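PDB 4YAR: 2-hydroxyethylphosphonate dioxygenase, which catalyses the iron(II)- and O2-dependent cleavage of 2-hydroxyethylphosphonate to hydroxymethylphosphonate and formate, a step in the biosynthesis of the antibiotic and herbicide phosphinothricin tripeptide. Local coordinates for residues R311-T316 / E321-A326; A348-H353 / V402-S407; A20-L25 / D31-L36. The protein carries 1 engineered substitution. All blocks are in the same frame, centred on the assembly; numbering follows the deposited sequence.

Interaction 1 of 3, residues R311-T316 / E321-A326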
loop_
_atom_site.group_PDB
_atom_site.type_symbol
_atom_site.label_atom_id
_atom_site.label_comp_id
_atom_site.label_asym_id
_atom_site.label_seq_id
_atom_site.Cartn_x
_atom_site.Cartn_y
_atom_site.Cartn_z
ATOM N N ARG A 311 -17.131 1.308 17.213
ATOM C CA ARG A 311 -18.185 2.173 17.725
ATOM C C ARG A 311 -17.630 3.301 18.574
ATOM O O ARG A 311 -18.052 4.460 18.435
ATOM C CB ARG A 311 -19.184 1.353 18.582
ATOM C CG ARG A 311 -20.232 0.610 17.794
ATOM C CD ARG A 311 -21.405 0.302 18.752
ATOM N NE ARG A 311 -22.310 -0.663 18.170
ATOM C CZ ARG A 311 -22.330 -1.964 18.459
ATOM N NH1 ARG A 311 -21.477 -2.507 19.341
ATOM N NH2 ARG A 311 -23.212 -2.732 17.878
ATOM N N ARG A 312 -16.669 2.978 19.435
ATOM C CA ARG A 312 -16.085 3.993 20.349
ATOM C C ARG A 312 -15.319 5.018 19.565
ATOM O O ARG A 312 -15.206 6.146 19.976
ATOM C CB ARG A 312 -15.110 3.390 21.315
ATOM C CG ARG A 312 -15.743 2.727 22.510
ATOM C CD ARG A 312 -14.647 2.249 23.426
ATOM N NE ARG A 312 -15.122 1.031 24.037
ATOM C CZ ARG A 312 -14.740 -0.207 23.741
ATOM N NH1 ARG A 312 -13.778 -0.473 22.855
ATOM N NH2 ARG A 312 -15.317 -1.209 24.398
ATOM N N SER A 313 -14.793 4.602 18.396
ATOM C CA SER A 313 -14.038 5.498 17.519
ATOM C C SER A 313 -14.910 6.473 16.750
ATOM O O SER A 313 -14.421 7.364 16.071
ATOM C CB SER A 313 -13.180 4.674 16.597
ATOM O OG SER A 313 -13.925 4.247 15.491
ATOM N N ARG A 314 -16.228 6.352 16.801
ATOM C CA ARG A 314 -17.032 7.140 15.895
ATOM C C ARG A 314 -16.781 8.617 15.967
ATOM O O ARG A 314 -16.599 9.152 17.043
ATOM C CB ARG A 314 -18.520 6.942 16.163
ATOM C CG ARG A 314 -19.102 5.787 15.380
ATOM C CD ARG A 314 -20.585 5.706 15.782
ATOM N NE ARG A 314 -20.732 5.041 17.064
ATOM C CZ ARG A 314 -21.838 5.089 17.815
ATOM N NH1 ARG A 314 -22.888 5.817 17.431
ATOM N NH2 ARG A 314 -21.888 4.407 18.957
ATOM N N ARG A 315 -16.780 9.264 14.825
ATOM C CA ARG A 315 -16.598 10.722 14.748
ATOM C C ARG A 315 -17.206 11.320 13.526
ATOM O O ARG A 315 -17.356 10.667 12.490
ATOM C CB ARG A 315 -15.124 11.171 14.857
ATOM C CG ARG A 315 -14.242 10.853 13.615
ATOM C CD ARG A 315 -13.511 9.565 13.892
ATOM N NE ARG A 315 -12.742 9.024 12.754
ATOM C CZ ARG A 315 -12.314 7.757 12.702
ATOM N NH1 ARG A 315 -12.605 6.868 13.661
ATOM N NH2 ARG A 315 -11.678 7.352 11.634
ATOM N N THR A 316 -17.531 12.615 13.609
ATOM C CA THR A 316 -17.854 13.367 12.406
ATOM C C THR A 316 -16.590 13.706 11.619
ATOM O O THR A 316 -15.619 14.077 12.208
ATOM C CB THR A 316 -18.618 14.651 12.762
ATOM O OG1 THR A 316 -19.768 14.272 13.495
ATOM C CG2 THR A 316 -19.090 15.418 11.513
ATOM N N GLU A 321 -20.092 10.445 8.777
ATOM C CA GLU A 321 -19.722 9.831 10.050
ATOM C C GLU A 321 -18.702 8.702 9.770
ATOM O O GLU A 321 -18.865 7.976 8.825
ATOM C CB GLU A 321 -20.935 9.371 10.849
ATOM C CG GLU A 321 -20.662 9.279 12.366
ATOM C CD GLU A 321 -21.808 8.710 13.208
ATOM O OE1 GLU A 321 -21.607 8.491 14.411
ATOM O OE2 GLU A 321 -22.908 8.488 12.687
ATOM N N ALA A 322 -17.626 8.672 10.542
ATOM C CA ALA A 322 -16.511 7.712 10.258
ATOM C C ALA A 322 -16.264 6.845 11.446
ATOM O O ALA A 322 -16.383 7.275 12.567
ATOM C CB ALA A 322 -15.256 8.467 9.829
ATOM N N ALA A 323 -15.892 5.568 11.226
ATOM C CA ALA A 323 -15.404 4.758 12.301
ATOM C C ALA A 323 -14.182 3.963 11.767
ATOM O O ALA A 323 -14.114 3.645 10.569
ATOM C CB ALA A 323 -16.483 3.770 12.704
ATOM N N SER A 324 -13.261 3.671 12.666
ATOM C CA SER A 324 -12.020 3.010 12.301
ATOM C C SER A 324 -12.075 1.536 12.180
ATOM O O SER A 324 -12.656 0.860 13.003
ATOM C CB SER A 324 -10.936 3.330 13.346
ATOM O OG SER A 324 -10.794 4.746 13.543
ATOM N N MET A 325 -11.432 1.026 11.132
ATOM C CA MET A 325 -11.103 -0.389 11.063
ATOM C C MET A 325 -9.734 -0.551 11.670
ATOM O O MET A 325 -9.116 0.447 12.114
ATOM C CB MET A 325 -11.069 -0.942 9.637
ATOM C CG MET A 325 -12.315 -0.750 8.901
ATOM S SD MET A 325 -12.135 -1.641 7.330
ATOM C CE MET A 325 -13.720 -1.053 6.605
ATOM N N ALA A 326 -9.319 -1.802 11.842
ATOM C CA ALA A 326 -7.986 -2.084 12.328
ATOM C C ALA A 326 -6.857 -1.350 11.580
ATOM O O ALA A 326 -6.905 -1.160 10.350
ATOM C CB ALA A 326 -7.780 -3.554 12.334
#
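Arg315 and Ala322 form the hydrogen-bonded antiparallel pair of a short beta hairpin: Arg315 N reaches Ala322 O at 3.0 Å, Ala322 N reaches Arg315 O at 2.8 Å, and Thr316 with Glu321 is the non-hydrogen-bonded pair beside it. A CA-H...O contact from Arg314 to Ala322 O extends the pairing. Arg315 lies back along its partner strand because its chain bends at chi2 (-97°), which lays one guanidinium face over the backbone of Ala322 and Ala323. From there NH1 of Arg315 donates to Ser324 OG at 2.8 Å, with OG lying 21° out of the guanidinium plane, and to Ser313 O at 3.1 Å, nearly straight and in that plane, though NH1 stands above the carbonyl plane. Ser313 OG, also bonded to Ser310 O, takes the N-H of Ser324 at 3.0 Å and 173°. On the face carrying Glu321, its OE1 lies 3.3 Å from Arg314 CD, but Arg314 NH1 stops 4.2 Å from that OE1, too far for a salt bridge, while NE bonds Arg311 O. With 315-317 at the sheet's edge within the chain, serine and arginine side chains continue the pairing where backbone bonds stop, tying the turn that follows helix 307-312 to strand 320-324.

Interaction 2 of 3, residues A348-H353 / V402-S407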
loop_
_atom_site.group_PDB
_atom_site.type_symbol
_atom_site.label_atom_id
_atom_site.label_comp_id
_atom_site.label_asym_id
_atom_site.label_seq_id
_atom_site.Cartn_x
_atom_site.Cartn_y
_atom_site.Cartn_z
ATOM N N ALA A 348 -18.665 16.773 1.591
ATOM C CA ALA A 348 -17.327 17.299 1.983
ATOM C C ALA A 348 -16.418 16.684 0.948
ATOM O O ALA A 348 -16.625 15.458 0.543
ATOM C CB ALA A 348 -16.897 16.903 3.413
ATOM N N ASP A 349 -15.472 17.493 0.468
ATOM C CA ASP A 349 -14.622 16.998 -0.584
ATOM C C ASP A 349 -13.616 16.077 0.108
ATOM O O ASP A 349 -13.137 16.386 1.216
ATOM C CB ASP A 349 -13.959 18.119 -1.412
ATOM C CG ASP A 349 -14.852 18.573 -2.595
ATOM O OD1 ASP A 349 -16.065 18.373 -2.512
ATOM O OD2 ASP A 349 -14.382 19.043 -3.686
ATOM N N LEU A 350 -13.424 14.903 -0.490
ATOM C CA LEU A 350 -12.345 14.001 -0.143
ATOM C C LEU A 350 -11.208 14.127 -1.152
ATOM O O LEU A 350 -11.414 14.120 -2.392
ATOM C CB LEU A 350 -12.875 12.563 -0.081
ATOM C CG LEU A 350 -14.075 12.395 0.827
ATOM C CD1 LEU A 350 -14.754 11.067 0.570
ATOM C CD2 LEU A 350 -13.749 12.526 2.302
ATOM N N ILE A 351 -10.005 14.241 -0.625
ATOM C CA ILE A 351 -8.761 14.353 -1.404
ATOM C C ILE A 351 -7.826 13.510 -0.482
ATOM O O ILE A 351 -7.676 13.767 0.705
ATOM C CB ILE A 351 -8.257 15.794 -1.708
ATOM C CG1 ILE A 351 -9.402 16.774 -2.081
ATOM C CG2 ILE A 351 -7.340 15.801 -2.932
ATOM C CD1 ILE A 351 -8.982 18.216 -2.463
ATOM N N ASP A 352 -7.300 12.412 -0.992
ATOM C CA ASP A 352 -6.403 11.613 -0.204
ATOM C C ASP A 352 -5.020 11.633 -0.849
ATOM O O ASP A 352 -4.915 11.732 -2.029
ATOM C CB ASP A 352 -6.846 10.129 -0.194
ATOM C CG ASP A 352 -7.827 9.796 0.917
ATOM O OD1 ASP A 352 -8.968 10.206 0.725
ATOM O OD2 ASP A 352 -7.501 8.956 1.849
ATOM N N HIS A 353 -3.980 11.423 -0.065
ATOM C CA HIS A 353 -2.606 11.452 -0.650
ATOM C C HIS A 353 -2.083 10.172 -1.355
ATOM O O HIS A 353 -0.898 10.085 -1.738
ATOM C CB HIS A 353 -1.635 11.950 0.373
ATOM C CG HIS A 353 -1.358 10.991 1.478
ATOM N ND1 HIS A 353 -0.543 9.894 1.303
ATOM C CD2 HIS A 353 -1.693 11.015 2.796
ATOM C CE1 HIS A 353 -0.427 9.260 2.450
ATOM N NE2 HIS A 353 -1.064 9.940 3.378
ATOM N N VAL A 402 -20.527 3.181 3.052
ATOM C CA VAL A 402 -19.497 2.715 2.194
ATOM C C VAL A 402 -18.274 2.356 3.022
ATOM O O VAL A 402 -17.967 3.057 4.006
ATOM C CB VAL A 402 -19.214 3.767 1.094
ATOM C CG1 VAL A 402 -18.586 5.029 1.670
ATOM C CG2 VAL A 402 -18.284 3.219 0.034
ATOM N N LEU A 403 -17.548 1.331 2.598
ATOM C CA LEU A 403 -16.242 1.029 3.253
ATOM C C LEU A 403 -15.141 1.682 2.417
ATOM O O LEU A 403 -15.215 1.660 1.190
ATOM C CB LEU A 403 -16.037 -0.483 3.309
ATOM C CG LEU A 403 -17.055 -1.375 4.036
ATOM C CD1 LEU A 403 -16.544 -2.770 4.314
ATOM C CD2 LEU A 403 -17.514 -0.718 5.291
ATOM N N LYS A 404 -14.201 2.350 3.109
ATOM C CA LYS A 404 -13.123 3.067 2.487
ATOM C C LYS A 404 -11.811 2.394 2.861
ATOM O O LYS A 404 -11.389 2.394 4.047
ATOM C CB LYS A 404 -13.091 4.508 2.925
ATOM C CG LYS A 404 -11.853 5.253 2.476
ATOM C CD LYS A 404 -12.076 6.716 2.779
ATOM C CE LYS A 404 -10.910 7.570 2.319
ATOM N NZ LYS A 404 -11.477 8.716 1.640
ATOM N N PHE A 405 -11.125 1.897 1.874
ATOM C CA PHE A 405 -9.796 1.271 2.081
ATOM C C PHE A 405 -8.766 2.148 1.415
ATOM O O PHE A 405 -9.016 2.806 0.385
ATOM C CB PHE A 405 -9.735 -0.170 1.535
ATOM C CG PHE A 405 -10.707 -1.126 2.153
ATOM C CD1 PHE A 405 -10.394 -1.779 3.357
ATOM C CD2 PHE A 405 -11.946 -1.331 1.602
ATOM C CE1 PHE A 405 -11.274 -2.705 3.926
ATOM C CE2 PHE A 405 -12.822 -2.260 2.154
ATOM C CZ PHE A 405 -12.498 -2.920 3.331
ATOM N N GLY A 406 -7.524 2.074 1.898
ATOM C CA GLY A 406 -6.483 2.800 1.317
ATOM C C GLY A 406 -5.177 2.049 1.291
ATOM O O GLY A 406 -4.816 1.339 2.181
ATOM N N SER A 407 -4.478 2.235 0.181
ATOM C CA SER A 407 -3.162 1.634 -0.021
ATOM C C SER A 407 -2.376 2.484 -1.023
ATOM O O SER A 407 -2.905 3.460 -1.555
ATOM C CB SER A 407 -3.301 0.211 -0.550
ATOM O OG SER A 407 -4.122 0.104 -1.728
#
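Asp352 and Lys404 meet in a salt bridge, the charged pair that joins 348-353 to 402-407. The two side chains come from opposite directions and bridge backbones whose nearest CA atoms, those of Asp352 and Gly406, are 8.9 Å apart. Lys404 NZ lies 3.1 Å from Asp352 OD1, which it meets on the syn side, 19° out of the carboxylate plane. OD2 of the same aspartate is 4.0 Å from NZ, so the bridge is one-pronged; the lysine CE passes nearer to it, 3.7 Å from Asp352 OD2. Lys404 spans the gap by running extended as far as CE, with CG opposite the backbone N (chi1 171°), and it turns at the last bond, chi4 135°, to bring NZ onto the acid. Further hydrogen bonds fix both ends: the hydroxyl of Tyr358 is the stronger partner of Lys404 NZ, and Asn356 ND2 gives a second bond to Asp352 OD1. Both residues belong to strand 355-362, the neighbour of 400-407 in the sheet.

Van der Waals contact is slight: the CD1 of Leu350 ends 4.2 Å from Lys404 NZ, a methyl beside an ammonium group, and the buried leucine packs on Tyr358, His394 and Trp396.

The loop lies over the C-terminal antiparallel sheet of the cupin-type beta fold known for this dioxygenase family. Two polar side chains of one strand thus complete the ion pair. The ammonium group has an acid and a tyrosine hydroxyl as partners, which would probably keep the lysine protonated and Asp352 ionised.

Interaction 3 of 3, residues A20-L25 / D31-L36. With CD (cadmium ion), chain F.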
loop_
_atom_site.group_PDB
_atom_site.type_symbol
_atom_site.label_atom_id
_atom_site.label_comp_id
_atom_site.label_asym_id
_atom_site.label_seq_id
_atom_site.Cartn_x
_atom_site.Cartn_y
_atom_site.Cartn_z
ATOM N N ALA A 20 19.859 14.714 -31.510
ATOM C CA ALA A 20 20.413 14.353 -32.811
ATOM C C ALA A 20 21.249 13.089 -32.793
ATOM O O ALA A 20 21.177 12.293 -33.737
ATOM C CB ALA A 20 21.238 15.502 -33.405
ATOM N N GLN A 21 22.051 12.910 -31.742
ATOM C CA GLN A 21 22.930 11.784 -31.654
ATOM C C GLN A 21 22.130 10.558 -31.411
ATOM O O GLN A 21 22.483 9.497 -31.902
ATOM C CB GLN A 21 23.937 11.922 -30.494
ATOM C CG GLN A 21 25.093 12.865 -30.748
ATOM C CD GLN A 21 25.892 13.216 -29.495
ATOM O OE1 GLN A 21 25.343 13.375 -28.414
ATOM N NE2 GLN A 21 27.192 13.426 -29.673
ATOM N N THR A 22 21.106 10.670 -30.575
ATOM C CA THR A 22 20.244 9.517 -30.256
ATOM C C THR A 22 19.562 9.027 -31.578
ATOM O O THR A 22 19.558 7.850 -31.889
ATOM C CB THR A 22 19.263 9.868 -29.113
ATOM O OG1 THR A 22 20.037 10.163 -27.905
ATOM C CG2 THR A 22 18.353 8.728 -28.820
ATOM N N ALA A 23 19.040 9.979 -32.343
ATOM C CA ALA A 23 18.334 9.648 -33.598
ATOM C C ALA A 23 19.273 8.905 -34.567
ATOM O O ALA A 23 18.885 7.861 -35.156
ATOM C CB ALA A 23 17.742 10.908 -34.209
ATOM N N ASP A 24 20.512 9.400 -34.672
ATOM C CA ASP A 24 21.488 8.865 -35.608
ATOM C C ASP A 24 21.915 7.482 -35.206
ATOM O O ASP A 24 21.937 6.544 -36.009
ATOM C CB ASP A 24 22.686 9.815 -35.767
ATOM C CG ASP A 24 22.355 11.046 -36.658
ATOM O OD1 ASP A 24 21.243 11.107 -37.242
ATOM O OD2 ASP A 24 23.202 11.948 -36.784
ATOM N N LEU A 25 22.204 7.341 -33.922
ATOM C CA LEU A 25 22.519 6.052 -33.350
ATOM C C LEU A 25 21.426 5.015 -33.526
ATOM O O LEU A 25 21.701 3.859 -33.783
ATOM C CB LEU A 25 22.786 6.255 -31.850
ATOM C CG LEU A 25 24.211 6.568 -31.460
ATOM C CD1 LEU A 25 24.271 6.714 -29.925
ATOM C CD2 LEU A 25 25.148 5.455 -31.991
ATOM N N ASP A 31 12.800 14.239 -36.212
ATOM C CA ASP A 31 11.486 14.768 -35.935
ATOM C C ASP A 31 10.652 13.813 -35.143
ATOM O O ASP A 31 9.925 14.229 -34.247
ATOM C CB ASP A 31 10.740 15.306 -37.207
ATOM C CG ASP A 31 10.535 14.279 -38.353
ATOM O OD1 ASP A 31 10.775 13.064 -38.233
ATOM O OD2 ASP A 31 10.124 14.751 -39.458
ATOM N N ASP A 32 10.777 12.520 -35.434
ATOM C CA ASP A 32 10.088 11.519 -34.635
ATOM C C ASP A 32 10.569 11.516 -33.158
ATOM O O ASP A 32 9.775 11.466 -32.211
ATOM C CB ASP A 32 10.258 10.133 -35.240
ATOM C CG ASP A 32 9.342 9.868 -36.445
ATOM O OD1 ASP A 32 8.458 10.668 -36.792
ATOM O OD2 ASP A 32 9.552 8.784 -37.008
ATOM N N LEU A 33 11.874 11.601 -32.954
ATOM C CA LEU A 33 12.396 11.613 -31.575
ATOM C C LEU A 33 12.017 12.879 -30.809
ATOM O O LEU A 33 11.657 12.793 -29.625
ATOM C CB LEU A 33 13.905 11.457 -31.572
ATOM C CG LEU A 33 14.570 11.280 -30.194
ATOM C CD1 LEU A 33 14.070 10.070 -29.436
ATOM C CD2 LEU A 33 16.030 11.080 -30.486
ATOM N N ARG A 34 12.064 14.040 -31.468
ATOM C CA ARG A 34 11.619 15.301 -30.849
ATOM C C ARG A 34 10.168 15.207 -30.434
ATOM O O ARG A 34 9.791 15.689 -29.349
ATOM C CB ARG A 34 11.846 16.494 -31.784
ATOM C CG ARG A 34 13.327 16.796 -32.026
ATOM C CD ARG A 34 13.570 18.176 -32.635
ATOM N NE ARG A 34 12.760 19.182 -31.933
ATOM C CZ ARG A 34 11.737 19.888 -32.439
ATOM N NH1 ARG A 34 11.367 19.799 -33.725
ATOM N NH2 ARG A 34 11.088 20.734 -31.642
ATOM N N ARG A 35 9.357 14.526 -31.244
ATOM C CA ARG A 35 7.944 14.327 -30.907
ATOM C C ARG A 35 7.736 13.333 -29.768
ATOM O O ARG A 35 6.908 13.569 -28.883
ATOM C CB ARG A 35 7.142 13.907 -32.146
ATOM C CG ARG A 35 5.740 14.488 -32.176
ATOM C CD ARG A 35 4.985 14.165 -33.455
ATOM N NE ARG A 35 5.114 12.749 -33.769
ATOM C CZ ARG A 35 5.963 12.240 -34.665
ATOM N NH1 ARG A 35 6.742 13.049 -35.395
ATOM N NH2 ARG A 35 6.026 10.912 -34.846
ATOM N N LEU A 36 8.489 12.237 -29.777
ATOM C CA LEU A 36 8.488 11.293 -28.681
ATOM C C LEU A 36 8.777 11.989 -27.316
ATOM O O LEU A 36 8.357 11.500 -26.249
ATOM C CB LEU A 36 9.482 10.184 -28.942
ATOM C CG LEU A 36 9.123 9.212 -30.077
ATOM C CD1 LEU A 36 10.217 8.157 -30.266
ATOM C CD2 LEU A 36 7.778 8.565 -29.813
HETATM CD CD CD F . 8.030 9.595 -38.804
HETATM O O HOH W 1 9.462 11.188 -39.594
HETATM O O HOH W 2 6.721 8.394 -37.850
HETATM O O HOH W 3 9.457 8.351 -38.532
#
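Asp32 OD1 is gripped by a cadmium ion and by both terminal nitrogens of Arg35, one turn further along the same helix, while the neighbouring Leu33 faces helix 19-26. The carboxylate chelates the metal with both oxygens, Asp32 OD1 at 2.3 Å and OD2 at 2.5 Å from the cadmium ion, and three waters complete the ligands found. One of these waters donates to Asp31 OD1 at 2.7 Å, a second-shell link to the preceding residue. Arg35 makes an end-on salt bridge, with NH2 3.1 Å from Asp32 OD1 and well above the carboxylate plane (59°), whereas NH1, at 3.3 Å from the same oxygen, meets it on the anti side. The oxygen lies in the guanidinium plane, and Glu43 takes a further salt bridge from Arg35 NH2. Metal and arginine together should draw negative charge toward this one oxygen.

Helices 19-26 and 30-36 are the pair of a helix-turn-helix of the cro/C1 type, assigned to DNA binding by similarity. Their meeting is apolar: Leu33, its CG opposite the backbone N (chi1 -173°), presses CD2 against the first helix, 3.7 Å from Thr22 CG2 and 4.1 Å from Ala23 CB. Thr22 and Leu33 cross at about a right angle, so that a single methyl of the leucine rests on the methyl and CB of the threonine and on the backbone N of Ala23. The threonine hydroxyl is bonded to Thr18 O, one turn back, just ahead of the helix. Leu52 of helix 49-55 packs against both Thr22 and Leu33, while helix 5-15 sends Met12 to the threonine and Leu8 to the leucine.

How the interactions relate
Interactions 1 and 2 share the seven-stranded antiparallel sheet, and interaction 3 stands apart in the N-terminal helical domain, its centre about 56 Å from that of interaction 1. The first two touch through Met325, whose SD lies 3.7 Å from Phe405 CE1 and which also packs on Leu403. Interaction 1 includes the outermost strand 315-317, whereas interaction 2 uses the inner strand 400-407, with 335-343 between it and 320-324. Chemistry changes accordingly: backbone pairing with serine and arginine in 311-316/321-326, a partly buried ion pair in 348-353/402-407, and a buried methyl contact in 20-25/31-36, with its charged groups and cadmium ion gathered around Asp32 instead.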